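Local coordinates for protein glycosaminoglycan xylosylkinase (PDB 5XOM) that probably phosphorylates the xylose of the glycosaminoglycan linkage region on proteoglycans, as a kinase of the secretory-pathway Fam20 family, at residues I268-G274 with R367-V371; F301-F305 with D359-L364; I82-T87 with V167-L172; L94-F98 with V108-R114; P224-R228 with Y244-V248. All coordinates share one frame; numbering follows the deposited sequence.

How the interactions relate
From the N terminus, interaction 3 opens first: edge strand 82-86 is joined to residues 167-172, closing a long loop. Nested within it, interaction 4 pairs strands 96-100 and 106-112 as a hairpin in the same sheet, and the two contacts touch where Thr86 meets Met97. Interaction 5 follows in series, a short loop that brings a turn against helix 244-248. Interaction 1 then joins helix 259-273 to helix 358-382, and interaction 2, nested inside it, seats the loop 301-305 on the same long helix; these two also touch. No loops cross. Interactions 3 and 4 thus tie up the sheet, while 1 and 2 join two parts of the chain to helix 358-382 and 5 packs a turn on helix 244-248.

Interaction 1 of 5, residues I268-G274 with R367-V371; sequences IFDFLIG and RLLLV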
# COMPACT_ATOMS: atom_id res chain seq x y z
N ILE A 268 8.30 -19.12 17.04
CA ILE A 268 7.69 -19.84 15.93
C ILE A 268 8.42 -19.51 14.63
O ILE A 268 8.74 -20.40 13.83
CB ILE A 268 6.19 -19.50 15.84
CG1 ILE A 268 5.43 -20.13 17.01
CG2 ILE A 268 5.61 -19.94 14.50
CD1 ILE A 268 4.02 -19.60 17.17
N PHE A 269 8.69 -18.23 14.40
CA PHE A 269 9.41 -17.81 13.20
C PHE A 269 10.81 -18.41 13.17
O PHE A 269 11.25 -18.93 12.14
CB PHE A 269 9.44 -16.29 13.14
CG PHE A 269 10.32 -15.71 12.06
CD1 PHE A 269 9.87 -15.62 10.75
CD2 PHE A 269 11.58 -15.20 12.37
CE1 PHE A 269 10.66 -15.06 9.76
CE2 PHE A 269 12.38 -14.63 11.38
CZ PHE A 269 11.91 -14.57 10.07
N ASP A 270 11.52 -18.37 14.31
CA ASP A 270 12.86 -18.94 14.36
C ASP A 270 12.84 -20.46 14.19
O ASP A 270 13.78 -21.03 13.61
CB ASP A 270 13.54 -18.56 15.67
CG ASP A 270 14.11 -17.15 15.65
OD1 ASP A 270 14.39 -16.64 14.53
OD2 ASP A 270 14.27 -16.54 16.73
N PHE A 271 11.80 -21.11 14.70
CA PHE A 271 11.69 -22.56 14.55
C PHE A 271 11.50 -22.95 13.09
O PHE A 271 12.07 -23.95 12.63
CB PHE A 271 10.55 -23.10 15.41
CG PHE A 271 10.21 -24.54 15.14
CD1 PHE A 271 11.08 -25.56 15.50
CD2 PHE A 271 9.05 -24.86 14.47
CE1 PHE A 271 10.75 -26.90 15.23
CE2 PHE A 271 8.73 -26.19 14.19
CZ PHE A 271 9.57 -27.20 14.57
N LEU A 272 10.68 -22.19 12.34
CA LEU A 272 10.46 -22.54 10.94
C LEU A 272 11.73 -22.40 10.11
O LEU A 272 11.97 -23.20 9.20
CB LEU A 272 9.34 -21.70 10.32
CG LEU A 272 7.98 -21.75 11.01
CD1 LEU A 272 7.17 -20.50 10.65
CD2 LEU A 272 7.26 -23.05 10.65
N ILE A 273 12.55 -21.39 10.39
CA ILE A 273 13.77 -21.18 9.60
C ILE A 273 14.97 -21.91 10.18
O ILE A 273 16.02 -21.97 9.51
CB ILE A 273 14.08 -19.68 9.43
CG1 ILE A 273 14.45 -19.03 10.76
CG2 ILE A 273 12.88 -18.97 8.78
CD1 ILE A 273 14.82 -17.56 10.64
N GLY A 274 14.85 -22.50 11.36
CA GLY A 274 15.96 -23.21 11.96
C GLY A 274 16.99 -22.33 12.63
O GLY A 274 18.17 -22.71 12.70
N ARG A 367 7.73 -28.17 9.32
CA ARG A 367 7.80 -27.52 10.63
C ARG A 367 6.53 -26.75 10.96
O ARG A 367 6.21 -26.58 12.14
CB ARG A 367 9.02 -26.60 10.66
CG ARG A 367 10.33 -27.34 10.71
CD ARG A 367 11.49 -26.46 10.30
NE ARG A 367 12.68 -27.26 10.03
CZ ARG A 367 13.75 -26.81 9.39
NH1 ARG A 367 13.80 -25.56 8.96
NH2 ARG A 367 14.79 -27.62 9.18
N LEU A 368 5.79 -26.31 9.94
CA LEU A 368 4.51 -25.65 10.21
C LEU A 368 3.53 -26.62 10.86
O LEU A 368 2.84 -26.26 11.81
CB LEU A 368 3.94 -25.08 8.91
CG LEU A 368 2.55 -24.45 8.95
CD1 LEU A 368 2.47 -23.37 10.02
CD2 LEU A 368 2.18 -23.88 7.59
N LEU A 369 3.50 -27.87 10.39
CA LEU A 369 2.66 -28.88 11.04
C LEU A 369 3.13 -29.15 12.46
O LEU A 369 2.31 -29.39 13.35
CB LEU A 369 2.63 -30.17 10.23
CG LEU A 369 1.95 -30.10 8.87
CD1 LEU A 369 1.95 -31.46 8.21
CD2 LEU A 369 0.53 -29.55 9.01
N LEU A 370 4.44 -29.18 12.69
CA LEU A 370 4.94 -29.38 14.04
C LEU A 370 4.55 -28.22 14.96
O LEU A 370 4.34 -28.43 16.16
CB LEU A 370 6.46 -29.56 14.02
CG LEU A 370 7.01 -30.75 13.23
CD1 LEU A 370 8.54 -30.68 13.14
CD2 LEU A 370 6.55 -32.08 13.84
N VAL A 371 4.44 -27.00 14.42
CA VAL A 371 3.95 -25.87 15.20
C VAL A 371 2.49 -26.08 15.57
O VAL A 371 2.09 -25.90 16.73
CB VAL A 371 4.14 -24.56 14.42
CG1 VAL A 371 3.36 -23.43 15.08
CG2 VAL A 371 5.60 -24.20 14.34
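The Phe271 ring turns its edge to helix 358-382: near the ring plane, CE2 lies 3.3 Å from Arg367 O and CZ meets Leu370 CD1. A methyl of Val371 comes in obliquely, its CG2 3.5 Å from Phe271 CD2. With CG anti to the backbone N (chi1 170°), the ring reaches across the aliphatic start of Arg367 at a slant, Phe271 CE2 3.6 Å from Arg367 CB. The other flat group, the Arg367 guanidinium, offers its edge to Leu272 O: NH1 donates over 3.0 Å at 158°, in the guanidinium plane but from above the carbonyl plane. The extended arginine chain suits this place, apolar beside the phenylalanine and charged only at its end, where Asp307 forms a salt bridge to NE. A leucine in its place would probably leave Leu272 O without this donor and Asp307 without this charge partner. Leu272 CD2 packs on the backbone at Leu368 N (3.6 Å), and Ile268 CG2 touches Val371 CG1. The helix segments run roughly antiparallel, 145° between directions and 9.7 Å between axes. Gly274, with positive phi, ends the first helix in a Schellman motif, and the pair belongs to the helical portion of a protein-kinase-like fold.

Interaction 2 of 5, residues F301-F305 with D359-L364; sequences FGNPF and DHLLAL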
# COMPACT_ATOMS: atom_id res chain seq x y z
N PHE A 301 18.43 -22.01 8.07
CA PHE A 301 18.48 -22.86 6.88
C PHE A 301 19.86 -23.52 6.73
O PHE A 301 20.46 -23.54 5.66
CB PHE A 301 18.10 -22.08 5.62
CG PHE A 301 16.67 -21.56 5.65
CD1 PHE A 301 15.60 -22.42 5.43
CD2 PHE A 301 16.42 -20.21 5.87
CE1 PHE A 301 14.29 -21.94 5.45
CE2 PHE A 301 15.11 -19.73 5.90
CZ PHE A 301 14.04 -20.60 5.69
N GLY A 302 20.36 -24.06 7.84
CA GLY A 302 21.61 -24.79 7.84
C GLY A 302 21.43 -26.28 7.58
O GLY A 302 22.32 -26.91 7.01
N ASN A 303 20.28 -26.85 7.97
CA ASN A 303 20.05 -28.27 7.77
C ASN A 303 18.56 -28.51 7.53
O ASN A 303 17.74 -28.33 8.43
CB ASN A 303 20.55 -29.11 8.95
CG ASN A 303 20.35 -30.62 8.75
OD1 ASN A 303 19.52 -31.08 7.94
ND2 ASN A 303 21.19 -31.40 9.41
N PRO A 304 18.18 -28.94 6.33
CA PRO A 304 16.75 -29.11 6.01
C PRO A 304 16.14 -30.38 6.57
O PRO A 304 14.94 -30.59 6.40
CB PRO A 304 16.77 -29.15 4.47
CG PRO A 304 18.09 -29.81 4.16
CD PRO A 304 19.05 -29.31 5.20
N PHE A 305 16.94 -31.25 7.19
CA PHE A 305 16.46 -32.55 7.65
C PHE A 305 16.22 -32.60 9.15
O PHE A 305 15.66 -33.58 9.64
CB PHE A 305 17.44 -33.66 7.24
CG PHE A 305 17.83 -33.61 5.79
CD1 PHE A 305 16.87 -33.72 4.80
CD2 PHE A 305 19.16 -33.51 5.41
CE1 PHE A 305 17.23 -33.67 3.45
CE2 PHE A 305 19.53 -33.48 4.07
CZ PHE A 305 18.56 -33.56 3.09
N ASP A 359 14.59 -28.89 -0.53
CA ASP A 359 14.58 -29.56 0.77
C ASP A 359 14.33 -28.60 1.92
O ASP A 359 13.65 -28.95 2.89
CB ASP A 359 15.91 -30.32 0.99
CG ASP A 359 16.08 -31.51 0.04
OD1 ASP A 359 15.09 -32.17 -0.29
OD2 ASP A 359 17.25 -31.83 -0.30
N HIS A 360 14.89 -27.39 1.85
CA HIS A 360 14.57 -26.38 2.87
C HIS A 360 13.15 -25.86 2.73
O HIS A 360 12.49 -25.55 3.73
CB HIS A 360 15.53 -25.19 2.83
CG HIS A 360 16.90 -25.50 3.38
ND1 HIS A 360 17.12 -25.75 4.72
CD2 HIS A 360 18.12 -25.54 2.78
CE1 HIS A 360 18.41 -25.95 4.92
NE2 HIS A 360 19.03 -25.83 3.76
N LEU A 361 12.65 -25.75 1.49
CA LEU A 361 11.26 -25.34 1.29
C LEU A 361 10.31 -26.34 1.94
O LEU A 361 9.39 -25.96 2.66
CB LEU A 361 10.97 -25.19 -0.21
CG LEU A 361 11.65 -23.96 -0.81
CD1 LEU A 361 11.66 -23.98 -2.33
CD2 LEU A 361 10.95 -22.69 -0.29
N LEU A 362 10.56 -27.64 1.73
CA LEU A 362 9.72 -28.65 2.34
C LEU A 362 9.93 -28.76 3.84
O LEU A 362 9.02 -29.18 4.56
CB LEU A 362 9.94 -30.00 1.65
CG LEU A 362 9.52 -29.90 0.18
CD1 LEU A 362 9.96 -31.12 -0.62
CD2 LEU A 362 8.00 -29.66 0.06
N ALA A 363 11.10 -28.38 4.34
CA ALA A 363 11.28 -28.35 5.79
C ALA A 363 10.35 -27.32 6.43
O ALA A 363 9.85 -27.54 7.54
CB ALA A 363 12.74 -28.04 6.13
N LEU A 364 10.11 -26.20 5.74
CA LEU A 364 9.15 -25.20 6.20
C LEU A 364 7.77 -25.80 6.41
O LEU A 364 7.14 -25.61 7.45
CB LEU A 364 9.07 -24.07 5.17
CG LEU A 364 10.21 -23.07 5.21
CD1 LEU A 364 10.04 -22.10 4.07
CD2 LEU A 364 10.26 -22.36 6.56
O HOH W 1 16.22 -25.45 7.47
O HOH W 2 13.41 -31.22 4.25
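Aromatic and CH-pi contacts centre on His360, whose ring is held between Pro304 and Phe301. Pro304 CB lies over one face, 3.7 Å from the ring centroid, and Phe301 CB over the opposite face at 4.0 Å. The Phe301 ring itself stands nearly perpendicular, planes at 89°, and points its edge at the imidazole in an offset edge-to-face pair with centroids 5.6 Å apart. His360 CG lies anti to the carbonyl carbon (chi1 -73°), which carries the ring off the helix into this slot. A flat, polar-edged ring fits here because its faces meet carbon while ND1 can still reach water. The loop that supplies these groups bends through an Asx turn: Asn303 OD1 accepts from Phe305 N at 2.7 Å, bending the chain round Pro304, which faces the first turns of helix 358-382. The apolar contact is Phe301 CE1 with Leu364 CD2. Close van der Waals contact, allowed by the small Ala363, sets its CB 3.4 Å from Pro304 O. Polar bonding across the contact runs through water. One water donates to both Pro304 O and Asp359 O, 2.7 Å each; another bonds His360 ND1 and, weakly, Asn303 O. Pro304 O has a further donor in Arg366, and Ile273 is joined to Phe301 by a backbone bond.

Interaction 3 of 5, residues I82-T87 with V167-L172; sequences ITQATT and VAAKKL
Ala85 and Leu172 form the tight side of this contact: Leu172 CD2 lies 3.8 Å from Ala85 CB, and its CB packs against Thr87 CG2. A chi1 of 166° turns Leu172 CG away from its own N-H and sends the branch back along the strand toward the short Ala85. Val164 covers both residues from helix 160-164. At the far end, Val167 sets its CB 3.4 Å from Thr83 O, and its CG2 touches Ile82 CG2 (4.2 Å) where the two side chains cross at about a right angle. A glycine in place of Val167 would probably open a gap beside Ile82 and over the Thr83-Gln84 backbone, where the isopropyl group now packs. Between the two ends the backbones join in a single beta bridge, Ala85 with Ala168, on the edge strand of a five-stranded antiparallel sheet, consistent with the N-lobe sheet of a protein-kinase-like fold. Ala169 N donates to Ala85 O at 2.8 Å and 171°, while the bond from Ala85 N to Val167 O is longer and more bent, 3.3 Å and 141°. Ala169 is also the N-cap residue of helix 170-173. The solvent side is looser: a water donates to OE1 of exposed Gln84 (2.7 Å) and to Val167 O. At the rim the aliphatic Lys171 chain lies close, CD 3.3 Å from Thr87 O.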
# COMPACT_ATOMS: atom_id res chain seq x y z
N ILE A 82 27.13 2.17 -4.74
CA ILE A 82 27.80 2.11 -3.45
C ILE A 82 28.80 3.27 -3.38
O ILE A 82 29.72 3.36 -4.20
CB ILE A 82 28.51 0.76 -3.26
CG1 ILE A 82 27.48 -0.37 -3.24
CG2 ILE A 82 29.35 0.77 -1.98
CD1 ILE A 82 28.11 -1.76 -3.31
N THR A 83 28.63 4.14 -2.38
CA THR A 83 29.51 5.29 -2.25
C THR A 83 30.57 5.13 -1.17
O THR A 83 31.59 5.82 -1.22
CB THR A 83 28.70 6.56 -1.97
OG1 THR A 83 28.05 6.45 -0.70
CG2 THR A 83 27.65 6.78 -3.05
N GLN A 84 30.37 4.22 -0.21
CA GLN A 84 31.35 3.94 0.82
C GLN A 84 31.23 2.47 1.21
O GLN A 84 30.17 1.87 1.07
CB GLN A 84 31.17 4.80 2.09
CG GLN A 84 30.97 6.28 1.86
CD GLN A 84 32.23 6.98 1.39
OE1 GLN A 84 33.33 6.43 1.47
NE2 GLN A 84 32.07 8.19 0.87
N ALA A 85 32.33 1.90 1.71
CA ALA A 85 32.33 0.53 2.20
C ALA A 85 33.32 0.40 3.34
O ALA A 85 34.44 0.92 3.26
CB ALA A 85 32.68 -0.46 1.08
N THR A 86 32.91 -0.28 4.41
CA THR A 86 33.79 -0.51 5.55
C THR A 86 33.41 -1.81 6.25
O THR A 86 32.52 -2.55 5.82
CB THR A 86 33.76 0.67 6.52
OG1 THR A 86 34.72 0.45 7.56
CG2 THR A 86 32.38 0.82 7.14
N THR A 87 34.11 -2.08 7.36
CA THR A 87 33.88 -3.26 8.17
C THR A 87 34.36 -2.95 9.58
O THR A 87 35.13 -2.01 9.80
CB THR A 87 34.63 -4.47 7.60
OG1 THR A 87 34.12 -5.67 8.19
CG2 THR A 87 36.13 -4.37 7.87
N VAL A 167 36.11 2.65 -3.02
CA VAL A 167 35.48 3.46 -1.98
C VAL A 167 35.63 2.79 -0.63
O VAL A 167 34.99 3.19 0.35
CB VAL A 167 33.98 3.71 -2.28
CG1 VAL A 167 33.79 4.48 -3.58
CG2 VAL A 167 33.20 2.40 -2.28
N ALA A 168 36.50 1.78 -0.55
CA ALA A 168 36.63 1.02 0.68
C ALA A 168 37.50 1.77 1.68
O ALA A 168 38.58 2.25 1.33
CB ALA A 168 37.24 -0.35 0.40
N ALA A 169 37.05 1.85 2.92
CA ALA A 169 37.90 2.37 3.96
C ALA A 169 39.08 1.43 4.21
O ALA A 169 39.00 0.23 3.94
CB ALA A 169 37.13 2.58 5.26
N LYS A 170 40.17 2.00 4.73
CA LYS A 170 41.35 1.18 4.98
C LYS A 170 41.05 -0.04 5.85
O LYS A 170 41.63 -1.11 5.63
CB LYS A 170 42.45 1.95 5.69
CG LYS A 170 43.77 1.69 5.09
CD LYS A 170 44.72 1.84 6.24
CE LYS A 170 46.12 1.66 5.76
NZ LYS A 170 46.94 1.79 6.96
N LYS A 171 40.17 0.11 6.83
CA LYS A 171 39.87 -1.00 7.72
C LYS A 171 39.43 -2.23 6.94
O LYS A 171 39.79 -3.36 7.29
CB LYS A 171 38.80 -0.60 8.73
CG LYS A 171 39.08 -1.01 10.16
CD LYS A 171 37.89 -0.67 11.04
CE LYS A 171 37.41 0.76 10.81
NZ LYS A 171 36.23 1.07 11.66
N LEU A 172 38.66 -2.02 5.88
CA LEU A 172 38.19 -3.12 5.04
C LEU A 172 39.19 -3.47 3.95
O LEU A 172 39.48 -4.65 3.74
CB LEU A 172 36.83 -2.75 4.43
CG LEU A 172 36.32 -3.61 3.27
CD1 LEU A 172 35.99 -5.01 3.76
CD2 LEU A 172 35.09 -2.97 2.64
O HOH W 3 34.68 4.71 3.01

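Interaction 4 of 5, residues L94-F98 with V108-R114; sequences LKAMF and VVFKPKR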
# COMPACT_ATOMS: atom_id res chain seq x y z
N LEU A 94 31.73 -12.31 9.75
CA LEU A 94 32.32 -11.49 8.70
C LEU A 94 31.20 -10.83 7.90
O LEU A 94 30.28 -11.51 7.43
CB LEU A 94 33.21 -12.33 7.80
CG LEU A 94 33.76 -11.63 6.56
CD1 LEU A 94 34.50 -10.37 6.98
CD2 LEU A 94 34.70 -12.56 5.80
N LYS A 95 31.26 -9.51 7.79
CA LYS A 95 30.31 -8.74 7.00
C LYS A 95 30.96 -7.42 6.64
O LYS A 95 32.06 -7.10 7.10
CB LYS A 95 29.00 -8.52 7.76
CG LYS A 95 29.14 -7.63 8.99
CD LYS A 95 27.90 -7.74 9.87
CE LYS A 95 28.04 -6.89 11.13
NZ LYS A 95 26.85 -7.06 12.02
N ALA A 96 30.26 -6.64 5.82
CA ALA A 96 30.68 -5.30 5.46
C ALA A 96 29.48 -4.37 5.60
O ALA A 96 28.34 -4.80 5.76
CB ALA A 96 31.24 -5.24 4.03
N MET A 97 29.75 -3.07 5.56
CA MET A 97 28.71 -2.05 5.60
C MET A 97 28.87 -1.17 4.37
O MET A 97 29.96 -0.66 4.11
CB MET A 97 28.81 -1.26 6.91
CG MET A 97 27.68 -0.30 7.24
SD MET A 97 27.38 1.04 6.07
CE MET A 97 28.39 2.35 6.75
N PHE A 98 27.80 -1.06 3.57
CA PHE A 98 27.80 -0.23 2.36
C PHE A 98 26.92 0.99 2.56
O PHE A 98 25.83 0.90 3.13
CB PHE A 98 27.28 -1.01 1.15
CG PHE A 98 28.15 -2.16 0.73
CD1 PHE A 98 29.47 -2.26 1.14
CD2 PHE A 98 27.64 -3.15 -0.11
CE1 PHE A 98 30.27 -3.33 0.73
CE2 PHE A 98 28.43 -4.22 -0.52
CZ PHE A 98 29.74 -4.31 -0.10
N VAL A 108 23.48 -0.13 4.40
CA VAL A 108 23.06 -1.53 4.45
C VAL A 108 24.18 -2.37 5.04
O VAL A 108 25.36 -2.02 4.96
CB VAL A 108 22.67 -2.09 3.06
CG1 VAL A 108 21.43 -1.38 2.52
CG2 VAL A 108 23.84 -1.98 2.07
N VAL A 109 23.80 -3.47 5.68
CA VAL A 109 24.72 -4.55 6.00
C VAL A 109 24.88 -5.43 4.77
O VAL A 109 23.89 -5.73 4.08
CB VAL A 109 24.21 -5.35 7.21
CG1 VAL A 109 25.11 -6.56 7.48
CG2 VAL A 109 24.07 -4.47 8.44
N PHE A 110 26.11 -5.85 4.47
CA PHE A 110 26.38 -6.77 3.37
C PHE A 110 26.88 -8.10 3.93
O PHE A 110 27.94 -8.14 4.57
CB PHE A 110 27.38 -6.20 2.38
CG PHE A 110 27.75 -7.16 1.28
CD1 PHE A 110 26.81 -7.51 0.32
CD2 PHE A 110 29.01 -7.74 1.23
CE1 PHE A 110 27.13 -8.41 -0.69
CE2 PHE A 110 29.34 -8.63 0.22
CZ PHE A 110 28.40 -8.97 -0.74
N LYS A 111 26.12 -9.16 3.69
CA LYS A 111 26.49 -10.51 4.11
C LYS A 111 26.90 -11.33 2.91
O LYS A 111 26.05 -11.67 2.07
CB LYS A 111 25.33 -11.17 4.84
CG LYS A 111 24.90 -10.36 6.05
CD LYS A 111 24.42 -11.23 7.17
CE LYS A 111 24.15 -10.38 8.39
NZ LYS A 111 23.37 -11.12 9.40
N PRO A 112 28.18 -11.66 2.76
CA PRO A 112 28.62 -12.42 1.59
C PRO A 112 28.20 -13.89 1.66
O PRO A 112 28.00 -14.45 2.74
CB PRO A 112 30.15 -12.28 1.62
CG PRO A 112 30.47 -12.01 3.05
CD PRO A 112 29.31 -11.24 3.61
N LYS A 113 28.08 -14.49 0.49
CA LYS A 113 27.92 -15.94 0.39
C LYS A 113 29.11 -16.67 1.00
O LYS A 113 30.27 -16.32 0.77
CB LYS A 113 27.76 -16.33 -1.08
CG LYS A 113 27.82 -17.82 -1.35
CD LYS A 113 27.76 -18.11 -2.84
CE LYS A 113 28.44 -19.42 -3.15
NZ LYS A 113 27.51 -20.47 -3.59
N ARG A 114 28.81 -17.70 1.81
CA ARG A 114 29.84 -18.51 2.46
C ARG A 114 29.70 -20.00 2.20
O ARG A 114 30.64 -20.74 2.50
CB ARG A 114 29.82 -18.28 3.98
CG ARG A 114 29.75 -16.82 4.38
CD ARG A 114 31.02 -16.09 4.03
NE ARG A 114 32.19 -16.85 4.42
CZ ARG A 114 32.85 -16.67 5.56
NH1 ARG A 114 32.43 -15.75 6.43
NH2 ARG A 114 33.91 -17.39 5.84
O HOH W 4 30.16 -13.95 6.45
O HOH W 5 31.89 -15.07 9.69
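Ala96 O accepts the N-H of Phe110 at 2.8 Å and 171°, and Phe110 O takes the N-H of Ala96 in return. This hydrogen-bonded pair belongs to the antiparallel beta hairpin of strands 96-100 and 106-112; Phe98 and Val108 form the next such pair, its bond from Val108 N to Phe98 O measuring 2.9 Å. Met97 and Val109 between them are a non-hydrogen-bonded pair. On the face carrying Ala96, Phe98, Val108 and Phe110, the two phenylalanine rings lie near parallel, 19° apart, but slid so far that they barely overlap. Instead Phe110 CB sits over the Phe98 ring, and Phe98 CE2 comes to 3.5 Å from Phe110 CG. Large rings suit this buried face, while the small Ala96 sets its CB at the edge of the Phe110 ring. Phe98 CB also meets Val108 CG2 at 3.7 Å. Lys95, just before the strand, lays its CD against CG1 of Val109, which with Met97 is on the other face. Lys111 forms salt bridges with Glu135 and Asp130; the first resembles the lysine-glutamate pair between the third strand and helix C of protein kinases. Arg114, its chain folded back, puts NH1 3.8 Å from Leu94 CB, and the same NH1 donates at 2.9 Å to a water that donates at 2.6 Å to Leu94 O.

Interaction 5 of 5, residues P224-R228 with Y244-V248; sequences PHPWR and YCESV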
# COMPACT_ATOMS: atom_id res chain seq x y z
N PRO A 224 19.01 -9.94 26.87
CA PRO A 224 19.20 -11.39 26.76
C PRO A 224 17.87 -12.12 26.66
O PRO A 224 16.89 -11.77 27.32
CB PRO A 224 19.94 -11.75 28.06
CG PRO A 224 19.65 -10.63 28.99
CD PRO A 224 19.53 -9.40 28.14
N HIS A 225 17.84 -13.15 25.81
CA HIS A 225 16.63 -13.95 25.63
C HIS A 225 16.47 -14.90 26.82
O HIS A 225 17.41 -15.64 27.14
CB HIS A 225 16.72 -14.76 24.34
CG HIS A 225 15.39 -15.20 23.82
ND1 HIS A 225 14.56 -16.06 24.51
CD2 HIS A 225 14.76 -14.93 22.65
CE1 HIS A 225 13.47 -16.28 23.80
NE2 HIS A 225 13.56 -15.61 22.66
N PRO A 226 15.32 -14.88 27.51
CA PRO A 226 15.13 -15.80 28.64
C PRO A 226 15.35 -17.26 28.28
O PRO A 226 15.66 -18.08 29.16
CB PRO A 226 13.68 -15.54 29.06
CG PRO A 226 13.43 -14.13 28.66
CD PRO A 226 14.21 -13.93 27.38
N TRP A 227 15.20 -17.61 27.00
CA TRP A 227 15.37 -18.99 26.55
C TRP A 227 16.68 -19.20 25.80
O TRP A 227 16.81 -20.17 25.05
CB TRP A 227 14.18 -19.41 25.70
CG TRP A 227 12.97 -19.75 26.52
CD1 TRP A 227 12.63 -20.98 27.00
CD2 TRP A 227 11.95 -18.85 26.97
NE1 TRP A 227 11.46 -20.90 27.72
CE2 TRP A 227 11.02 -19.60 27.72
CE3 TRP A 227 11.73 -17.47 26.82
CZ2 TRP A 227 9.89 -19.03 28.31
CZ3 TRP A 227 10.61 -16.91 27.40
CH2 TRP A 227 9.70 -17.69 28.14
N ARG A 228 17.66 -18.33 26.01
CA ARG A 228 18.96 -18.48 25.36
C ARG A 228 19.65 -19.76 25.81
O ARG A 228 19.38 -20.31 26.88
CB ARG A 228 19.85 -17.27 25.65
CG ARG A 228 20.25 -17.11 27.11
CD ARG A 228 20.87 -15.74 27.32
NE ARG A 228 21.31 -15.52 28.70
CZ ARG A 228 20.51 -15.15 29.69
NH1 ARG A 228 19.22 -14.94 29.48
NH2 ARG A 228 21.00 -14.97 30.92
N TYR A 244 9.26 -23.31 33.84
CA TYR A 244 10.17 -22.17 33.70
C TYR A 244 9.46 -20.88 33.30
O TYR A 244 9.86 -19.80 33.73
CB TYR A 244 11.24 -22.51 32.67
CG TYR A 244 12.22 -21.40 32.39
CD1 TYR A 244 13.22 -21.08 33.31
CD2 TYR A 244 12.13 -20.64 31.23
CE1 TYR A 244 14.11 -20.06 33.06
CE2 TYR A 244 13.03 -19.62 30.97
CZ TYR A 244 14.01 -19.32 31.89
OH TYR A 244 14.90 -18.30 31.64
N CYS A 245 8.41 -20.97 32.47
CA CYS A 245 7.71 -19.75 32.04
C CYS A 245 7.10 -19.04 33.24
O CYS A 245 7.10 -17.80 33.30
CB CYS A 245 6.64 -20.07 31.01
SG CYS A 245 5.89 -18.61 30.22
N GLU A 246 6.56 -19.80 34.19
CA GLU A 246 6.01 -19.22 35.42
C GLU A 246 7.03 -18.32 36.10
O GLU A 246 6.68 -17.29 36.68
CB GLU A 246 5.57 -20.35 36.34
CG GLU A 246 4.45 -21.21 35.77
CD GLU A 246 4.17 -22.45 36.61
OE1 GLU A 246 4.51 -22.45 37.81
OE2 GLU A 246 3.58 -23.41 36.07
N SER A 247 8.32 -18.70 36.04
CA SER A 247 9.37 -17.88 36.63
C SER A 247 9.65 -16.62 35.81
O SER A 247 9.99 -15.58 36.38
CB SER A 247 10.64 -18.71 36.78
OG SER A 247 11.77 -17.93 36.77
N VAL A 248 9.53 -16.70 34.48
CA VAL A 248 9.86 -15.56 33.63
C VAL A 248 8.85 -14.43 33.82
O VAL A 248 9.22 -13.25 33.86
CB VAL A 248 9.93 -16.00 32.15
CG1 VAL A 248 10.19 -14.80 31.24
CG2 VAL A 248 11.01 -17.05 31.98
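Tyr244 meets the turn in two ways at once: its OH donates a short bond of 2.6 Å to Pro226 O, and its ring points an edge at the face of Trp227, the centroids of the Tyr244 ring and the five-membered ring of Trp227 5.1 Å apart, planes at 80°. The nearest atoms there are Tyr244 CD2 and Trp227 NE1, 3.6 Å apart. A chi1 of 178° directs the tyrosine ring away from the backbone N and toward the turn, and its length brings OH to Pro226 O. Beside it, Val248 puts CG1 against Pro226 CB, the side chains crossing at about a right angle, and CG2 4.1 Å from Trp227 CH2. In the next shell, a type I turn from His225 to Arg228 presents these groups, with proline well suited to its second position. His225 ND1 accepts from Trp227 N at 3.0 Å, and His225 O is gripped from opposite faces by Arg228 N and Arg228 NH1. Farther out, Gln317 bonds Trp227 NE1, and a disulfide from Cys245 to Cys318 secures helix 244-248 to helix 313-318, on which the indole also rests. Both aromatics can thus be packed together with their polar atoms satisfied, the indole N-H turned to Gln317 while the face of its ring receives the tyrosine edge.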